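Local coordinates for DNA/RNA-binding protein Alba (Thermoplasma volcanium, PDB 4Z9E) that probably binds double-stranded DNA tightly but without sequence specificity and helps to compact the archaeal chromosome, at residues Asn30-Ile41 against Val80-Arg89. Sequence-based numbering, arbitrary orientation.
Sequences NKIIIKARGKTI and VSSIEITLSR
Ile34 and Ile85 grip each other through both backbone groups: Ile34 N reaches Ile85 O at 2.7 Å, and Ile85 N returns an equally short bond to Ile34 O, each nearly straight at 172°. The same reciprocal pairing joins Ile32 to Leu87 and Ala36 to Ile83, making 31-37 and 80-88 antiparallel neighbours at the centre of the sheet. Gly38 N extends the pattern to Ser81 O (2.9 Å), where a positive phi of 63°, easy for glycine, turns the chain out of the strand. There Thr40 OG1 donates to Arg37 O at 2.8 Å, bridging the turn that leads into helix 41-55.

One face carries Lys31, Lys35, Arg37 and Glu84, whose long chains suit a partly exposed surface, with Ile33 packed among them. Lys35 starts with CG turned opposite the backbone N (chi1 -177°), then folds at its later torsions, bringing CE within 3.2 Å of Ile83 O, while its ammonium group forms a salt bridge with Glu69. Ile33 spreads its two branches: CG2 lies on the aliphatic stem of Glu84, 3.6 Å from its CG, and CD1 runs beside Thr86 OG1. Lys31 rests its methylene CD against both Thr86 CG2 and Ser88 CB.

On the other face, apolar Ile32, Ile34, Ala36 and Leu87 suit burial against the helices, while Ile85 packs on Leu66 of the second subunit. Ile34 CD1 meets Leu87 CD1 at 3.8 Å, small Ala36 touches Ala44 of helix 41-55, and Ile41, first residue of that helix, sets CG1 against Ile83 CG2 at 4.0 Å. Ser81 OG bonds Asp46 of the second subunit, linking this end of the strand pair to the other subunit.

The chemistry is thus two-sided: continuous backbone hydrogen bonding joins the two central strands of the Alba sheet, one surface apolar, the other largely polar with bent lysine stems packed against the neighbouring strand.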
loop_
_atom_site.group_PDB
_atom_site.type_symbol
_atom_site.label_atom_id
_atom_site.label_comp_id
_atom_site.label_asym_id
_atom_site.label_seq_id
_atom_site.Cartn_x
_atom_site.Cartn_y
_atom_site.Cartn_z
ATOM N N ASN A 30 -16.957 10.119 11.349
ATOM C CA ASN A 30 -16.061 11.138 10.812
ATOM C C ASN A 30 -14.788 10.529 10.196
ATOM O O ASN A 30 -14.245 11.085 9.247
ATOM C CB ASN A 30 -15.777 12.257 11.838
ATOM C CG ASN A 30 -15.026 11.760 13.068
ATOM O OD1 ASN A 30 -15.393 10.743 13.678
ATOM N ND2 ASN A 30 -13.968 12.486 13.444
ATOM N N LYS A 31 -14.368 9.374 10.733
ATOM C CA LYS A 31 -13.194 8.606 10.303
ATOM C C LYS A 31 -13.613 7.211 9.864
ATOM O O LYS A 31 -14.440 6.584 10.517
ATOM C CB LYS A 31 -12.204 8.411 11.459
ATOM C CG LYS A 31 -11.521 9.656 12.004
ATOM C CD LYS A 31 -10.607 10.310 10.970
ATOM C CE LYS A 31 -9.872 11.520 11.549
ATOM N NZ LYS A 31 -10.720 12.756 11.509
ATOM N N ILE A 32 -13.032 6.720 8.771
ATOM C CA ILE A 32 -13.124 5.307 8.415
ATOM C C ILE A 32 -11.720 4.721 8.232
ATOM O O ILE A 32 -10.825 5.386 7.689
ATOM C CB ILE A 32 -13.999 5.079 7.172
ATOM C CG1 ILE A 32 -15.475 5.147 7.554
ATOM C CG2 ILE A 32 -13.752 3.718 6.531
ATOM C CD1 ILE A 32 -16.039 6.551 7.525
ATOM N N ILE A 33 -11.550 3.496 8.739
ATOM C CA ILE A 33 -10.320 2.745 8.650
ATOM C C ILE A 33 -10.499 1.575 7.696
ATOM O O ILE A 33 -11.342 0.702 7.912
ATOM C CB ILE A 33 -9.961 2.103 10.008
ATOM C CG1 ILE A 33 -9.920 3.138 11.153
ATOM C CG2 ILE A 33 -8.695 1.254 9.883
ATOM C CD1 ILE A 33 -8.658 3.973 11.244
ATOM N N ILE A 34 -9.665 1.523 6.671
ATOM C CA ILE A 34 -9.623 0.359 5.809
ATOM C C ILE A 34 -8.344 -0.421 6.122
ATOM O O ILE A 34 -7.256 0.162 6.187
ATOM C CB ILE A 34 -9.626 0.785 4.329
ATOM C CG1 ILE A 34 -10.869 1.628 4.030
ATOM C CG2 ILE A 34 -9.534 -0.432 3.425
ATOM C CD1 ILE A 34 -10.700 2.581 2.864
ATOM N N LYS A 35 -8.474 -1.732 6.281
ATOM C CA LYS A 35 -7.372 -2.588 6.713
ATOM C C LYS A 35 -7.279 -3.827 5.836
ATOM O O LYS A 35 -8.286 -4.449 5.553
ATOM C CB LYS A 35 -7.568 -2.991 8.185
ATOM C CG LYS A 35 -6.444 -3.830 8.781
ATOM C CD LYS A 35 -5.313 -2.990 9.395
ATOM C CE LYS A 35 -3.926 -3.609 9.165
ATOM N NZ LYS A 35 -3.854 -5.082 9.418
ATOM N N ALA A 36 -6.067 -4.180 5.405
ATOM C CA ALA A 36 -5.840 -5.384 4.622
ATOM C C ALA A 36 -4.433 -5.953 4.840
ATOM O O ALA A 36 -3.531 -5.233 5.259
ATOM C CB ALA A 36 -6.047 -5.089 3.136
ATOM N N ARG A 37 -4.247 -7.224 4.488
ATOM C CA ARG A 37 -3.001 -7.946 4.662
ATOM C C ARG A 37 -2.643 -8.691 3.381
ATOM O O ARG A 37 -3.524 -9.172 2.659
ATOM C CB ARG A 37 -3.150 -9.020 5.750
ATOM C CG ARG A 37 -3.568 -8.560 7.128
ATOM C CD ARG A 37 -3.148 -9.643 8.108
ATOM N NE ARG A 37 -4.181 -9.986 9.071
ATOM C CZ ARG A 37 -5.230 -10.763 8.801
ATOM N NH1 ARG A 37 -5.395 -11.267 7.583
ATOM N NH2 ARG A 37 -6.123 -11.033 9.751
ATOM N N GLY A 38 -1.340 -8.836 3.139
ATOM C CA GLY A 38 -0.847 -9.646 2.039
ATOM C C GLY A 38 -1.257 -9.132 0.666
ATOM O O GLY A 38 -1.168 -7.950 0.388
ATOM N N LYS A 39 -1.691 -10.051 -0.183
ATOM C CA LYS A 39 -2.101 -9.763 -1.538
ATOM C C LYS A 39 -3.159 -8.662 -1.603
ATOM O O LYS A 39 -3.065 -7.767 -2.448
ATOM C CB LYS A 39 -2.595 -11.035 -2.219
ATOM C CG LYS A 39 -1.510 -12.077 -2.456
ATOM C CD LYS A 39 -2.085 -13.332 -3.119
ATOM C CE LYS A 39 -1.017 -14.393 -3.395
ATOM N NZ LYS A 39 -1.611 -15.615 -4.021
ATOM N N THR A 40 -4.111 -8.676 -0.674
ATOM C CA THR A 40 -5.248 -7.764 -0.735
ATOM C C THR A 40 -4.936 -6.306 -0.399
ATOM O O THR A 40 -5.801 -5.435 -0.534
ATOM C CB THR A 40 -6.454 -8.300 0.068
ATOM O OG1 THR A 40 -6.003 -8.792 1.318
ATOM C CG2 THR A 40 -7.079 -9.472 -0.670
ATOM N N ILE A 41 -3.705 -6.027 0.020
ATOM C CA ILE A 41 -3.232 -4.642 0.117
ATOM C C ILE A 41 -3.493 -3.849 -1.185
ATOM O O ILE A 41 -3.863 -2.668 -1.135
ATOM C CB ILE A 41 -1.749 -4.600 0.536
ATOM C CG1 ILE A 41 -1.622 -5.067 1.994
ATOM C CG2 ILE A 41 -1.134 -3.218 0.347
ATOM C CD1 ILE A 41 -0.194 -5.246 2.459
ATOM N N VAL A 80 3.512 -11.331 7.348
ATOM C CA VAL A 80 2.696 -10.713 6.328
ATOM C C VAL A 80 2.642 -9.218 6.494
ATOM O O VAL A 80 2.581 -8.731 7.629
ATOM C CB VAL A 80 1.290 -11.374 6.322
ATOM C CG1 VAL A 80 0.480 -11.067 7.595
ATOM C CG2 VAL A 80 0.556 -11.109 5.030
ATOM N N SER A 81 2.706 -8.503 5.362
ATOM C CA SER A 81 2.551 -7.042 5.319
ATOM C C SER A 81 1.082 -6.625 5.548
ATOM O O SER A 81 0.134 -7.336 5.193
ATOM C CB SER A 81 3.011 -6.504 3.967
ATOM O OG SER A 81 4.426 -6.485 3.832
ATOM N N SER A 82 0.893 -5.452 6.134
ATOM C CA SER A 82 -0.440 -4.958 6.372
ATOM C C SER A 82 -0.523 -3.444 6.126
ATOM O O SER A 82 0.480 -2.715 6.257
ATOM C CB SER A 82 -0.895 -5.325 7.788
ATOM O OG SER A 82 -0.695 -4.244 8.664
ATOM N N ILE A 83 -1.713 -2.977 5.760
ATOM C CA ILE A 83 -1.941 -1.552 5.558
ATOM C C ILE A 83 -3.190 -1.177 6.325
ATOM O O ILE A 83 -4.115 -1.977 6.458
ATOM C CB ILE A 83 -2.027 -1.153 4.069
ATOM C CG1 ILE A 83 -2.070 0.365 3.906
ATOM C CG2 ILE A 83 -3.256 -1.753 3.429
ATOM C CD1 ILE A 83 -1.927 0.851 2.471
ATOM N N GLU A 84 -3.167 0.035 6.862
ATOM C CA GLU A 84 -4.300 0.638 7.510
ATOM C C GLU A 84 -4.402 2.014 6.877
ATOM O O GLU A 84 -3.444 2.798 6.943
ATOM C CB GLU A 84 -4.042 0.724 9.010
ATOM C CG GLU A 84 -5.086 1.450 9.835
ATOM C CD GLU A 84 -4.656 1.635 11.296
ATOM O OE1 GLU A 84 -4.132 0.664 11.907
ATOM O OE2 GLU A 84 -4.837 2.753 11.841
ATOM N N ILE A 85 -5.536 2.274 6.217
ATOM C CA ILE A 85 -5.826 3.570 5.567
ATOM C C ILE A 85 -6.988 4.273 6.278
ATOM O O ILE A 85 -8.103 3.726 6.375
ATOM C CB ILE A 85 -6.181 3.414 4.065
ATOM C CG1 ILE A 85 -5.130 2.602 3.320
ATOM C CG2 ILE A 85 -6.322 4.764 3.386
ATOM C CD1 ILE A 85 -5.634 2.026 2.009
ATOM N N THR A 86 -6.722 5.481 6.767
ATOM C CA THR A 86 -7.728 6.295 7.444
ATOM C C THR A 86 -8.272 7.367 6.511
ATOM O O THR A 86 -7.513 8.186 6.022
ATOM C CB THR A 86 -7.140 6.995 8.697
ATOM O OG1 THR A 86 -6.602 6.005 9.564
ATOM C CG2 THR A 86 -8.200 7.784 9.455
ATOM N N LEU A 87 -9.585 7.379 6.309
ATOM C CA LEU A 87 -10.229 8.441 5.545
ATOM C C LEU A 87 -11.083 9.367 6.409
ATOM O O LEU A 87 -11.633 8.943 7.449
ATOM C CB LEU A 87 -11.106 7.815 4.468
ATOM C CG LEU A 87 -10.448 6.873 3.454
ATOM C CD1 LEU A 87 -11.497 6.289 2.511
ATOM C CD2 LEU A 87 -9.383 7.619 2.660
ATOM N N SER A 88 -11.210 10.620 5.976
ATOM C CA SER A 88 -12.188 11.537 6.580
ATOM C C SER A 88 -12.747 12.593 5.611
ATOM O O SER A 88 -12.374 12.611 4.438
ATOM C CB SER A 88 -11.579 12.235 7.786
ATOM O OG SER A 88 -10.597 13.160 7.361
ATOM N N ARG A 89 -13.633 13.453 6.142
ATOM C CA ARG A 89 -14.294 14.581 5.439
ATOM C C ARG A 89 -14.983 14.132 4.156
ATOM O O ARG A 89 -15.994 13.414 4.190
ATOM C CB ARG A 89 -13.312 15.741 5.175
ATOM C CG ARG A 89 -13.843 16.892 4.324
ATOM C CD ARG A 89 -14.594 17.926 5.166
ATOM N NE ARG A 89 -15.768 18.479 4.474
ATOM C CZ ARG A 89 -17.042 18.300 4.855
ATOM N NH1 ARG A 89 -17.352 17.583 5.940
ATOM N NH2 ARG A 89 -18.023 18.852 4.151
#